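Local coordinates for hemerythrin HHE cation binding domain protein (Mycobacterium kansasii, PDB 6TYJ) that binds zinc and can also bind iron in a hemerythrin-type four-helix bundle; its cellular role is not established, at residues A[31-34]-A[39-42]; A[53-58]-A[78-83]; A[64-69]-A[120-125]; A[11-16]-A[60-65]. All blocks are in the same frame, centred on the assembly; numbering follows the deposited sequence. Where two conformers were deposited one is given.

How the contacts relate
The four contacts follow helix 38-65 from one end of the hemerythrin-like bundle to the other. Contact 1 closes the short connection between helix 12-32 and helix 38-65. Contact 2, with its centre about 23 Å from that of contact 1, joins helix 38-65 to helix 70-91 at the metal site. Contacts 3 and 4 lie at the far end, on the other side of the chain's centre from contact 1; their centres are about 9 Å apart and they share Pro64 and Ala65. Along the chain, contact 1 is nested inside the loop closed by contact 4, while contact 2 alternates with both contacts 3 and 4. The metal centre thus lies between two closed bundle ends.

Contact 1 of 4, residues A[31-34]-A[39-42]; sequences SEAP and ERHA
Arg40 reaches across to the backbone of Ala33, just beyond helix 12-32, and one hydrogen bond defines the polar part of the contact. Arg40 NH1 donates to Ala33 O over 2.9 Å, with an N-H...O angle of 148°. The acceptor lies at the edge of the guanidinium, only 9° out of its plane. The torsions explain the reach: CG is anti to the backbone N (chi1 -161°) and the chain stays extended as far as NE. Water 1 accepts from Arg40 NH2 at 3.0 Å and gives a weak bond to Ser31 O, adding a solvent link between the same two segments. Arg40 NE is bonded in turn to Tyr100 OH, and the cation lies in a cation-pi contact with Trp104, so several partners restrict rotation of the group.

The apolar part gathers around Ala33, the first residue to leave helical geometry. Ala33 CB points at the second helix and meets Arg40 CB at 3.8 Å; Glu39 CD comes alongside Ala33 CB at 4.0 Å. The aliphatic stem of Arg40 also passes Pro34, where Arg40 CD lies 3.4 Å from Pro34 O.

The segments join the end of helix 12-32 and its exit to the start of helix 38-65, and the contact closes the short connection between them. Ser37 OG bonds both Pro34 O and Arg40 N inside that connection. Ser31 OG is hydrogen-bonded to Gly27 O within its own helix and also to Trp104 of helix 100-121, the residue that meets Arg40.

Contact 2 of 4, residues A[53-58]-A[78-83]; sequences IHFRIE and AEHRQV. With ZN (zinc ion), chain B; ZN (zinc ion), chain D.
Glu58 OE1 lies 2.8 Å from His80 NE2 across the contact. Both atoms bind a zinc ion together with His114, so their closeness reflects shared coordination and not a hydrogen bond. The carboxylate and the imidazole are nearly coplanar, 9° apart, and OE1 meets the ring at its edge. The other oxygen, Glu58 OE2, binds the chain B zinc ion at 1.9 Å. His54 NE2 is a ligand of the same chain B zinc ion at 2.1 Å; His20, His114 and Glu118 complete that site.

His80 also stacks face to face on Phe55. The ring centroids of His80 and Phe55 are 3.7 Å apart and the planes differ by 9°, with His80 CD2 over the centre of the phenyl ring. Both side chains have CG anti to the carbonyl carbon, and on nearly antiparallel helices they slide past each other in opposite directions. Val83 touches the rim of the phenyl ring, Val83 CB lying 3.8 Å from Phe55 CZ.

The remaining imidazole nitrogen, His80 ND1, binds the chain D zinc ion, whose other ligands are Asp59 and waters 2 and 3. One imidazole therefore bridges two metals through its two nitrogens, as Glu58 does through its two oxygens. This implies a linked cluster of zinc ions, in which the phenyl stack probably restrains the tilt of the bridging imidazole.

Contact 3 of 4, residues A[64-69]-A[120-125]; sequences PALSAA and RDMIPA
Leu66 packs between the exits of helix 38-65 and helix 100-121 in this hemerythrin-like four-helix bundle, meeting Met122 and Ala125 of the chain leaving helix 100-121. Leu66 is itself the first residue beyond helix 38-65 and opens a type I beta turn that runs to Ala69, closed by the bond from Ala69 N to Leu66 O.

From CB, which points toward the other segment, the side chain runs on to Leu66 CG, which meets Ala125 CB at 3.8 Å. There it forks. Leu66 CD1 stays near Ala125 CB at 4.1 Å, whereas CD2 touches both Ala125 and Met122. Ala125 CB thus faces the branch point and both methyls of the fork. Leu66 CD2 meets Met122 CE at 3.8 Å, a contact between two methyl groups. The methionine chain is bent at chi2 (-71°) and chi3 (-85°), which turns its end toward Leu66 although its CB is not directed there; the two side chains then slide past each other in opposite directions.

No hydrogen bond crosses between the segments, and the evidence for the contact is apolar: 183 Å² of surface is buried, with Leu66 giving the largest share. Ile73 of helix 70-91 covers both Leu66 and Met122, while Pro126 and Val129 touch Leu66 from the loop. The carbonyl oxygen of Met122 is met by Tyr62 OH, which is hydrogen-bonded to it. On the Leu66 side, Met122 O lies 3.4 Å from Leu66 CD2.

Contact 4 of 4, residues A[11-16]-A[60-65]; sequences NAYEVL and DLYYPA
Tyr62 and Leu16 meet through contrasting first torsions: in Tyr62, CG is anti to the backbone N (chi1 -175°), which carries the ring toward helix 12-32, while Leu16 has CG anti to its carbonyl carbon and sends CD1 onto that ring. Leu16 CD1 sits above the centre of the Tyr62 ring, 3.5 Å from its centroid and 13° off the normal. These values identify a CH-pi contact over the face and not an edge contact.

Two further residues of the first turn of the helix complete the grip on the phenol. Ala12 CB approaches obliquely, 4.0 Å from Tyr62 CE1. Tyr13 starts out away from Tyr62 but its ring returns, crossing the other side chain at about a right angle; Tyr13 CE1 lies 3.2 Å from Tyr62 OH, which is near the plane of the Tyr13 ring. Both phenols find polar partners in the chain leaving helix 100-121, Tyr62 at Met122 O and Tyr13 through a hydrogen bond to Ala125 N.

The start of helix 12-32 is fixed by a capping box, in which Glu14 N donates to Asn11 OD1 at 2.9 Å and Asn11 N to Glu14 OE1 at 3.3 Å. Segments 12-16 and 60-65 cross at -132°, Ile123 packing on Leu16, Tyr13 and Tyr62, and Met143 of helix 133-161 lying against Ala12 and Leu16.

Contact 1 of 4, residues A[31-34]-A[39-42]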
loop_
_atom_site.group_PDB
_atom_site.type_symbol
_atom_site.label_atom_id
_atom_site.label_comp_id
_atom_site.label_asym_id
_atom_site.label_seq_id
_atom_site.Cartn_x
_atom_site.Cartn_y
_atom_site.Cartn_z
ATOM N N SER A 31 8.278 10.166 9.213
ATOM C CA SER A 31 7.971 11.509 9.707
ATOM C C SER A 31 8.870 11.903 10.856
ATOM O O SER A 31 9.202 13.092 11.016
ATOM C CB SER A 31 6.525 11.590 10.185
ATOM O OG SER A 31 5.616 11.287 9.156
ATOM N N GLU A 32 9.246 10.939 11.687
ATOM C CA GLU A 32 10.004 11.256 12.887
ATOM C C GLU A 32 11.493 11.410 12.618
ATOM O O GLU A 32 12.191 12.024 13.438
ATOM C CB GLU A 32 9.794 10.175 13.953
ATOM C CG GLU A 32 8.428 10.159 14.624
ATOM C CD GLU A 32 8.203 8.878 15.434
ATOM O OE1 GLU A 32 8.926 7.880 15.188
ATOM O OE2 GLU A 32 7.307 8.864 16.310
ATOM N N ALA A 33 11.997 10.866 11.491
ATOM C CA ALA A 33 13.406 10.930 11.162
ATOM C C ALA A 33 13.746 12.293 10.550
ATOM O O ALA A 33 12.886 12.954 9.956
ATOM C CB ALA A 33 13.757 9.807 10.183
ATOM N N PRO A 34 14.968 12.768 10.747
ATOM C CA PRO A 34 15.328 14.098 10.240
ATOM C C PRO A 34 15.253 14.131 8.717
ATOM O O PRO A 34 15.556 13.143 8.044
ATOM C CB PRO A 34 16.765 14.290 10.746
ATOM C CG PRO A 34 16.874 13.393 11.956
ATOM C CD PRO A 34 16.025 12.168 11.571
ATOM N N GLU A 39 18.696 7.663 7.573
ATOM C CA GLU A 39 17.610 6.878 8.139
ATOM C C GLU A 39 16.307 7.128 7.400
ATOM O O GLU A 39 15.592 6.175 7.059
ATOM C CB GLU A 39 17.459 7.216 9.627
ATOM C CG GLU A 39 16.361 6.431 10.290
ATOM C CD GLU A 39 16.013 6.897 11.707
ATOM O OE1 GLU A 39 16.662 7.839 12.221
ATOM O OE2 GLU A 39 15.071 6.313 12.295
ATOM N N ARG A 40 15.994 8.394 7.115
ATOM C CA ARG A 40 14.726 8.694 6.453
ATOM C C ARG A 40 14.711 8.142 5.033
ATOM O O ARG A 40 13.670 7.670 4.556
ATOM C CB ARG A 40 14.449 10.199 6.439
ATOM C CG ARG A 40 12.966 10.506 6.187
ATOM C CD ARG A 40 12.716 11.994 6.478
ATOM N NE ARG A 40 11.394 12.411 6.041
ATOM C CZ ARG A 40 10.550 13.126 6.770
ATOM N NH1 ARG A 40 10.883 13.522 8.000
ATOM N NH2 ARG A 40 9.373 13.443 6.261
ATOM N N HIS A 41 15.838 8.240 4.323
ATOM C CA HIS A 41 15.882 7.702 2.961
ATOM C C HIS A 41 15.676 6.194 2.940
ATOM O O HIS A 41 14.951 5.679 2.074
ATOM C CB HIS A 41 17.211 8.052 2.288
ATOM C CG HIS A 41 17.318 9.491 1.860
ATOM N ND1 HIS A 41 16.560 10.020 0.838
ATOM C CD2 HIS A 41 18.104 10.500 2.305
ATOM C CE1 HIS A 41 16.872 11.297 0.675
ATOM N NE2 HIS A 41 17.816 11.609 1.541
ATOM N N ALA A 42 16.329 5.463 3.852
ATOM C CA ALA A 42 16.133 4.006 3.887
ATOM C C ALA A 42 14.701 3.667 4.236
ATOM O O ALA A 42 14.092 2.800 3.600
ATOM C CB ALA A 42 17.086 3.345 4.883
HETATM O O HOH W 1 8.057 14.952 8.479
#

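Contact 2 of 4, residues A[53-58]-A[78-83]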
loop_
_atom_site.group_PDB
_atom_site.type_symbol
_atom_site.label_atom_id
_atom_site.label_comp_id
_atom_site.label_asym_id
_atom_site.label_seq_id
_atom_site.Cartn_x
_atom_site.Cartn_y
_atom_site.Cartn_z
ATOM N N ILE A 53 3.807 -3.920 -2.831
ATOM C CA ILE A 53 3.208 -5.243 -2.690
ATOM C C ILE A 53 1.789 -5.157 -2.146
ATOM O O ILE A 53 0.948 -6.034 -2.439
ATOM C CB ILE A 53 4.095 -6.163 -1.847
ATOM C CG1 ILE A 53 4.098 -5.776 -0.388
ATOM C CG2 ILE A 53 5.531 -6.143 -2.368
ATOM C CD1 ILE A 53 5.232 -6.530 0.367
ATOM N N HIS A 54 1.487 -4.103 -1.385
ATOM C CA HIS A 54 0.154 -3.933 -0.834
ATOM C C HIS A 54 -0.878 -3.705 -1.923
ATOM O O HIS A 54 -1.923 -4.384 -1.955
ATOM C CB HIS A 54 0.156 -2.751 0.119
ATOM C CG HIS A 54 -1.124 -2.595 0.859
ATOM N ND1 HIS A 54 -1.435 -3.351 1.961
ATOM C CD2 HIS A 54 -2.172 -1.761 0.661
ATOM C CE1 HIS A 54 -2.623 -2.992 2.420
ATOM N NE2 HIS A 54 -3.091 -2.036 1.639
ATOM N N PHE A 55 -0.602 -2.760 -2.833
ATOM C CA PHE A 55 -1.545 -2.502 -3.916
ATOM C C PHE A 55 -1.678 -3.716 -4.816
ATOM O O PHE A 55 -2.767 -3.970 -5.337
ATOM C CB PHE A 55 -1.142 -1.265 -4.721
ATOM C CG PHE A 55 -1.496 0.030 -4.041
ATOM C CD1 PHE A 55 -1.991 0.035 -2.745
ATOM C CD2 PHE A 55 -1.363 1.232 -4.718
ATOM C CE1 PHE A 55 -2.326 1.235 -2.104
ATOM C CE2 PHE A 55 -1.691 2.421 -4.095
ATOM C CZ PHE A 55 -2.180 2.421 -2.786
ATOM N N ARG A 56 -0.595 -4.481 -5.001
ATOM C CA ARG A 56 -0.681 -5.665 -5.864
ATOM C C ARG A 56 -1.544 -6.747 -5.238
ATOM O O ARG A 56 -2.353 -7.376 -5.945
ATOM C CB ARG A 56 0.713 -6.205 -6.156
ATOM C CG ARG A 56 1.494 -5.386 -7.159
ATOM C CD ARG A 56 2.780 -6.088 -7.540
ATOM N NE ARG A 56 3.673 -5.168 -8.223
ATOM C CZ ARG A 56 3.770 -5.073 -9.540
ATOM N NH1 ARG A 56 3.034 -5.853 -10.316
ATOM N NH2 ARG A 56 4.617 -4.210 -10.080
ATOM N N ILE A 57 -1.365 -7.028 -3.937
ATOM C CA ILE A 57 -2.236 -8.057 -3.382
ATOM C C ILE A 57 -3.682 -7.587 -3.365
ATOM O O ILE A 57 -4.587 -8.420 -3.586
ATOM C CB ILE A 57 -1.789 -8.572 -1.997
ATOM C CG1 ILE A 57 -1.950 -7.531 -0.897
ATOM C CG2 ILE A 57 -0.356 -9.114 -2.050
ATOM C CD1 ILE A 57 -1.696 -8.139 0.473
ATOM N N GLU A 58 -3.940 -6.285 -3.187
ATOM C CA GLU A 58 -5.309 -5.789 -3.273
ATOM C C GLU A 58 -5.840 -5.967 -4.699
ATOM O O GLU A 58 -6.928 -6.535 -4.901
ATOM C CB GLU A 58 -5.370 -4.325 -2.759
ATOM C CG GLU A 58 -5.333 -4.254 -1.244
ATOM C CD GLU A 58 -5.315 -2.854 -0.737
ATOM O OE1 GLU A 58 -5.039 -1.944 -1.505
ATOM O OE2 GLU A 58 -5.572 -2.709 0.469
ATOM N N ALA A 78 -9.746 3.747 -8.099
ATOM C CA ALA A 78 -9.460 5.176 -8.227
ATOM C C ALA A 78 -8.672 5.705 -7.030
ATOM O O ALA A 78 -7.817 6.578 -7.198
ATOM C CB ALA A 78 -10.767 5.955 -8.411
ATOM N N GLU A 79 -8.922 5.193 -5.815
ATOM C CA GLU A 79 -8.118 5.604 -4.656
ATOM C C GLU A 79 -6.660 5.164 -4.797
ATOM O O GLU A 79 -5.747 5.845 -4.323
ATOM C CB GLU A 79 -8.714 5.034 -3.364
ATOM C CG GLU A 79 -9.995 5.699 -2.872
ATOM C CD GLU A 79 -9.738 6.996 -2.130
ATOM O OE1 GLU A 79 -10.706 7.769 -1.918
ATOM O OE2 GLU A 79 -8.565 7.239 -1.766
ATOM N N HIS A 80 -6.412 3.997 -5.400
ATOM C CA HIS A 80 -5.026 3.650 -5.692
ATOM C C HIS A 80 -4.391 4.692 -6.597
ATOM O O HIS A 80 -3.248 5.108 -6.370
ATOM C CB HIS A 80 -4.947 2.290 -6.360
ATOM C CG HIS A 80 -5.059 1.140 -5.415
ATOM N ND1 HIS A 80 -4.907 -0.162 -5.841
ATOM C CD2 HIS A 80 -5.337 1.072 -4.093
ATOM C CE1 HIS A 80 -5.060 -0.980 -4.816
ATOM N NE2 HIS A 80 -5.325 -0.260 -3.745
ATOM N N ARG A 81 -5.116 5.129 -7.629
ATOM C CA ARG A 81 -4.596 6.182 -8.506
ATOM C C ARG A 81 -4.270 7.438 -7.722
ATOM O O ARG A 81 -3.308 8.133 -8.038
ATOM C CB ARG A 81 -5.599 6.537 -9.598
ATOM C CG ARG A 81 -5.888 5.405 -10.529
ATOM C CD ARG A 81 -6.519 5.894 -11.835
ATOM N NE ARG A 81 -6.959 4.748 -12.614
ATOM C CZ ARG A 81 -6.163 4.066 -13.430
ATOM N NH1 ARG A 81 -6.635 3.027 -14.101
ATOM N NH2 ARG A 81 -4.892 4.435 -13.572
ATOM N N GLN A 82 -5.115 7.778 -6.749
ATOM C CA GLN A 82 -4.872 8.947 -5.916
ATOM C C GLN A 82 -3.519 8.839 -5.230
ATOM O O GLN A 82 -2.735 9.799 -5.180
ATOM C CB GLN A 82 -5.972 9.080 -4.862
ATOM C CG GLN A 82 -7.340 9.565 -5.388
ATOM C CD GLN A 82 -7.263 11.010 -5.860
ATOM O OE1 GLN A 82 -6.592 11.319 -6.853
ATOM N NE2 GLN A 82 -7.910 11.929 -5.114
ATOM N N VAL A 83 -3.249 7.678 -4.648
ATOM C CA VAL A 83 -1.986 7.491 -3.945
ATOM C C VAL A 83 -0.813 7.545 -4.922
ATOM O O VAL A 83 0.203 8.204 -4.653
ATOM C CB VAL A 83 -2.030 6.177 -3.149
ATOM C CG1 VAL A 83 -0.677 5.896 -2.528
ATOM C CG2 VAL A 83 -3.078 6.275 -2.071
HETATM ZN ZN ZN B . -5.062 -1.302 1.685
HETATM ZN ZN ZN D . -4.455 -0.659 -7.919
HETATM O O HOH W 2 -2.724 0.240 -8.351
HETATM O O HOH W 3 -5.751 -0.030 -9.175
#

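Contact 3 of 4, residues A[64-69]-A[120-125]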
loop_
_atom_site.group_PDB
_atom_site.type_symbol
_atom_site.label_atom_id
_atom_site.label_comp_id
_atom_site.label_asym_id
_atom_site.label_seq_id
_atom_site.Cartn_x
_atom_site.Cartn_y
_atom_site.Cartn_z
ATOM N N PRO A 64 -10.534 -8.674 -6.572
ATOM C CA PRO A 64 -11.292 -9.572 -7.456
ATOM C C PRO A 64 -12.297 -10.427 -6.703
ATOM O O PRO A 64 -13.398 -10.693 -7.222
ATOM C CB PRO A 64 -10.181 -10.399 -8.129
ATOM C CG PRO A 64 -9.028 -9.402 -8.213
ATOM C CD PRO A 64 -9.083 -8.686 -6.873
ATOM N N ALA A 65 -11.943 -10.872 -5.490
ATOM C CA ALA A 65 -12.861 -11.640 -4.660
ATOM C C ALA A 65 -14.080 -10.822 -4.273
ATOM O O ALA A 65 -15.159 -11.379 -3.999
ATOM C CB ALA A 65 -12.149 -12.130 -3.400
ATOM N N LEU A 66 -13.929 -9.506 -4.252
ATOM C CA LEU A 66 -14.987 -8.587 -3.883
ATOM C C LEU A 66 -15.643 -7.942 -5.102
ATOM O O LEU A 66 -16.333 -6.930 -4.952
ATOM C CB LEU A 66 -14.432 -7.509 -2.948
ATOM C CG LEU A 66 -14.432 -7.862 -1.452
ATOM C CD1 LEU A 66 -13.574 -9.081 -1.116
ATOM C CD2 LEU A 66 -14.038 -6.656 -0.603
ATOM N N SER A 67 -15.473 -8.531 -6.300
ATOM C CA SER A 67 -15.889 -7.852 -7.522
ATOM C C SER A 67 -17.392 -7.584 -7.588
ATOM O O SER A 67 -17.814 -6.708 -8.349
ATOM C CB SER A 67 -15.448 -8.654 -8.751
ATOM O OG SER A 67 -16.043 -9.937 -8.734
ATOM N N ALA A 68 -18.215 -8.278 -6.784
ATOM C CA ALA A 68 -19.645 -8.032 -6.859
ATOM C C ALA A 68 -20.021 -6.626 -6.404
ATOM O O ALA A 68 -21.115 -6.153 -6.736
ATOM C CB ALA A 68 -20.422 -9.081 -6.044
ATOM N N ALA A 69 -19.144 -5.954 -5.666
ATOM C CA ALA A 69 -19.407 -4.595 -5.197
ATOM C C ALA A 69 -18.863 -3.584 -6.214
ATOM O O ALA A 69 -17.864 -2.897 -5.984
ATOM C CB ALA A 69 -18.775 -4.402 -3.828
ATOM N N ARG A 120 -13.383 1.378 6.131
ATOM C CA ARG A 120 -14.785 1.761 6.271
ATOM C C ARG A 120 -15.699 0.964 5.341
ATOM O O ARG A 120 -16.769 0.496 5.755
ATOM C CB ARG A 120 -14.945 3.259 5.986
ATOM C CG ARG A 120 -16.410 3.708 5.957
ATOM C CD ARG A 120 -16.587 5.211 5.721
ATOM N NE ARG A 120 -16.586 5.579 4.303
ATOM C CZ ARG A 120 -15.692 6.392 3.743
ATOM N NH1 ARG A 120 -14.724 6.928 4.479
ATOM N NH2 ARG A 120 -15.768 6.677 2.449
ATOM N N ASP A 121 -15.297 0.835 4.075
ATOM C CA ASP A 121 -16.164 0.411 2.980
ATOM C C ASP A 121 -15.943 -1.024 2.537
ATOM O O ASP A 121 -16.875 -1.642 2.026
ATOM C CB ASP A 121 -15.934 1.298 1.748
ATOM C CG ASP A 121 -16.453 2.708 1.917
ATOM O OD1 ASP A 121 -17.178 2.975 2.897
ATOM O OD2 ASP A 121 -16.130 3.549 1.051
ATOM N N MET A 122 -14.723 -1.549 2.679
ATOM C CA MET A 122 -14.334 -2.759 1.952
ATOM C C MET A 122 -13.753 -3.862 2.828
ATOM O O MET A 122 -13.515 -4.964 2.311
ATOM C CB MET A 122 -13.325 -2.422 0.839
ATOM C CG MET A 122 -13.923 -1.631 -0.325
ATOM S SD MET A 122 -15.024 -2.638 -1.335
ATOM C CE MET A 122 -13.811 -3.366 -2.418
ATOM N N ILE A 123 -13.544 -3.608 4.119
ATOM C CA ILE A 123 -13.075 -4.590 5.098
ATOM C C ILE A 123 -13.969 -4.506 6.331
ATOM O O ILE A 123 -13.879 -3.522 7.082
ATOM C CB ILE A 123 -11.608 -4.343 5.492
ATOM C CG1 ILE A 123 -10.685 -4.385 4.269
ATOM C CG2 ILE A 123 -11.161 -5.341 6.583
ATOM C CD1 ILE A 123 -9.250 -3.924 4.584
ATOM N N PRO A 124 -14.849 -5.495 6.599
ATOM C CA PRO A 124 -15.094 -6.712 5.807
ATOM C C PRO A 124 -15.778 -6.419 4.496
ATOM O O PRO A 124 -16.132 -5.280 4.226
ATOM C CB PRO A 124 -16.017 -7.554 6.697
ATOM C CG PRO A 124 -16.002 -6.909 8.025
ATOM C CD PRO A 124 -15.673 -5.463 7.815
ATOM N N ALA A 125 -15.975 -7.462 3.684
ATOM C CA ALA A 125 -16.514 -7.248 2.358
ATOM C C ALA A 125 -17.895 -6.603 2.424
ATOM O O ALA A 125 -18.666 -6.843 3.367
ATOM C CB ALA A 125 -16.602 -8.560 1.592
#

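Contact 4 of 4, residues A[11-16]-A[60-65]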
loop_
_atom_site.group_PDB
_atom_site.type_symbol
_atom_site.label_atom_id
_atom_site.label_comp_id
_atom_site.label_asym_id
_atom_site.label_seq_id
_atom_site.Cartn_x
_atom_site.Cartn_y
_atom_site.Cartn_z
ATOM N N ASN A 11 -7.038 -14.661 8.072
ATOM C CA ASN A 11 -7.985 -14.411 6.993
ATOM C C ASN A 11 -7.630 -13.121 6.267
ATOM O O ASN A 11 -6.735 -12.366 6.664
ATOM C CB ASN A 11 -9.450 -14.413 7.487
ATOM C CG ASN A 11 -9.818 -13.210 8.329
ATOM O OD1 ASN A 11 -9.380 -12.091 8.093
ATOM N ND2 ASN A 11 -10.690 -13.437 9.300
ATOM N N ALA A 12 -8.345 -12.895 5.162
ATOM C CA ALA A 12 -7.995 -11.822 4.240
ATOM C C ALA A 12 -8.070 -10.459 4.909
ATOM O O ALA A 12 -7.237 -9.593 4.630
ATOM C CB ALA A 12 -8.919 -11.865 3.018
ATOM N N TYR A 13 -9.071 -10.254 5.781
ATOM C CA TYR A 13 -9.213 -8.969 6.461
ATOM C C TYR A 13 -8.024 -8.709 7.366
ATOM O O TYR A 13 -7.484 -7.600 7.394
ATOM C CB TYR A 13 -10.494 -8.933 7.295
ATOM C CG TYR A 13 -11.756 -9.300 6.525
ATOM C CD1 TYR A 13 -11.901 -8.975 5.187
ATOM C CD2 TYR A 13 -12.805 -9.937 7.163
ATOM C CE1 TYR A 13 -13.073 -9.308 4.496
ATOM C CE2 TYR A 13 -13.962 -10.272 6.498
ATOM C CZ TYR A 13 -14.099 -9.946 5.165
ATOM O OH TYR A 13 -15.282 -10.298 4.534
ATOM N N GLU A 14 -7.625 -9.722 8.133
ATOM C CA GLU A 14 -6.505 -9.559 9.052
ATOM C C GLU A 14 -5.216 -9.274 8.302
ATOM O O GLU A 14 -4.420 -8.425 8.724
ATOM C CB GLU A 14 -6.363 -10.811 9.917
ATOM C CG GLU A 14 -7.551 -11.043 10.839
ATOM C CD GLU A 14 -7.531 -12.404 11.516
ATOM O OE1 GLU A 14 -6.806 -13.304 11.037
ATOM O OE2 GLU A 14 -8.248 -12.572 12.526
ATOM N N VAL A 15 -4.987 -9.971 7.189
ATOM C CA VAL A 15 -3.794 -9.707 6.394
ATOM C C VAL A 15 -3.727 -8.239 6.006
ATOM O O VAL A 15 -2.685 -7.591 6.146
ATOM C CB VAL A 15 -3.755 -10.609 5.146
ATOM C CG1 VAL A 15 -2.664 -10.120 4.185
ATOM C CG2 VAL A 15 -3.481 -12.017 5.544
ATOM N N LEU A 16 -4.837 -7.695 5.494
ATOM C CA LEU A 16 -4.812 -6.314 5.035
ATOM C C LEU A 16 -4.724 -5.352 6.209
ATOM O O LEU A 16 -3.994 -4.365 6.135
ATOM C CB LEU A 16 -6.034 -5.983 4.188
ATOM C CG LEU A 16 -6.051 -6.708 2.841
ATOM C CD1 LEU A 16 -7.354 -6.392 2.179
ATOM C CD2 LEU A 16 -4.878 -6.226 2.002
ATOM N N ASP A 60 -4.733 -7.899 -7.186
ATOM C CA ASP A 60 -4.607 -9.221 -7.809
ATOM C C ASP A 60 -5.411 -10.297 -7.104
ATOM O O ASP A 60 -5.770 -11.309 -7.743
ATOM C CB ASP A 60 -3.137 -9.647 -7.822
ATOM C CG ASP A 60 -2.251 -8.712 -8.641
ATOM O OD1 ASP A 60 -2.772 -7.846 -9.389
ATOM O OD2 ASP A 60 -1.019 -8.881 -8.574
ATOM N N LEU A 61 -5.681 -10.136 -5.809
ATOM C CA LEU A 61 -6.358 -11.167 -5.030
ATOM C C LEU A 61 -7.589 -10.632 -4.309
ATOM O O LEU A 61 -8.677 -11.202 -4.436
ATOM C CB LEU A 61 -5.390 -11.803 -4.032
ATOM C CG LEU A 61 -4.353 -12.717 -4.696
ATOM C CD1 LEU A 61 -3.233 -13.151 -3.777
ATOM C CD2 LEU A 61 -5.073 -13.939 -5.234
ATOM N N TYR A 62 -7.447 -9.550 -3.535
ATOM C CA TYR A 62 -8.546 -9.192 -2.641
ATOM C C TYR A 62 -9.707 -8.538 -3.389
ATOM O O TYR A 62 -10.867 -8.949 -3.248
ATOM C CB TYR A 62 -8.026 -8.251 -1.551
ATOM C CG TYR A 62 -9.086 -7.933 -0.507
ATOM C CD1 TYR A 62 -9.564 -8.927 0.335
ATOM C CD2 TYR A 62 -9.623 -6.649 -0.385
ATOM C CE1 TYR A 62 -10.525 -8.640 1.296
ATOM C CE2 TYR A 62 -10.613 -6.359 0.572
ATOM C CZ TYR A 62 -11.050 -7.360 1.401
ATOM O OH TYR A 62 -12.008 -7.119 2.364
ATOM N N TYR A 63 -9.428 -7.482 -4.152
ATOM C CA TYR A 63 -10.514 -6.817 -4.851
ATOM C C TYR A 63 -11.209 -7.738 -5.864
ATOM O O TYR A 63 -12.438 -7.620 -5.990
ATOM C CB TYR A 63 -9.996 -5.525 -5.510
ATOM C CG TYR A 63 -9.654 -4.410 -4.556
ATOM C CD1 TYR A 63 -10.210 -4.385 -3.296
ATOM C CD2 TYR A 63 -8.770 -3.390 -4.919
ATOM C CE1 TYR A 63 -9.917 -3.349 -2.392
ATOM C CE2 TYR A 63 -8.478 -2.361 -4.024
ATOM C CZ TYR A 63 -9.052 -2.367 -2.762
ATOM O OH TYR A 63 -8.804 -1.364 -1.828
ATOM N N PRO A 64 -10.534 -8.674 -6.572
ATOM C CA PRO A 64 -11.292 -9.572 -7.456
ATOM C C PRO A 64 -12.297 -10.427 -6.703
ATOM O O PRO A 64 -13.398 -10.693 -7.222
ATOM C CB PRO A 64 -10.181 -10.399 -8.129
ATOM C CG PRO A 64 -9.028 -9.402 -8.213
ATOM C CD PRO A 64 -9.083 -8.686 -6.873
ATOM N N ALA A 65 -11.943 -10.872 -5.490
ATOM C CA ALA A 65 -12.861 -11.640 -4.660
ATOM C C ALA A 65 -14.080 -10.822 -4.273
ATOM O O ALA A 65 -15.159 -11.379 -3.999
ATOM C CB ALA A 65 -12.149 -12.130 -3.400
#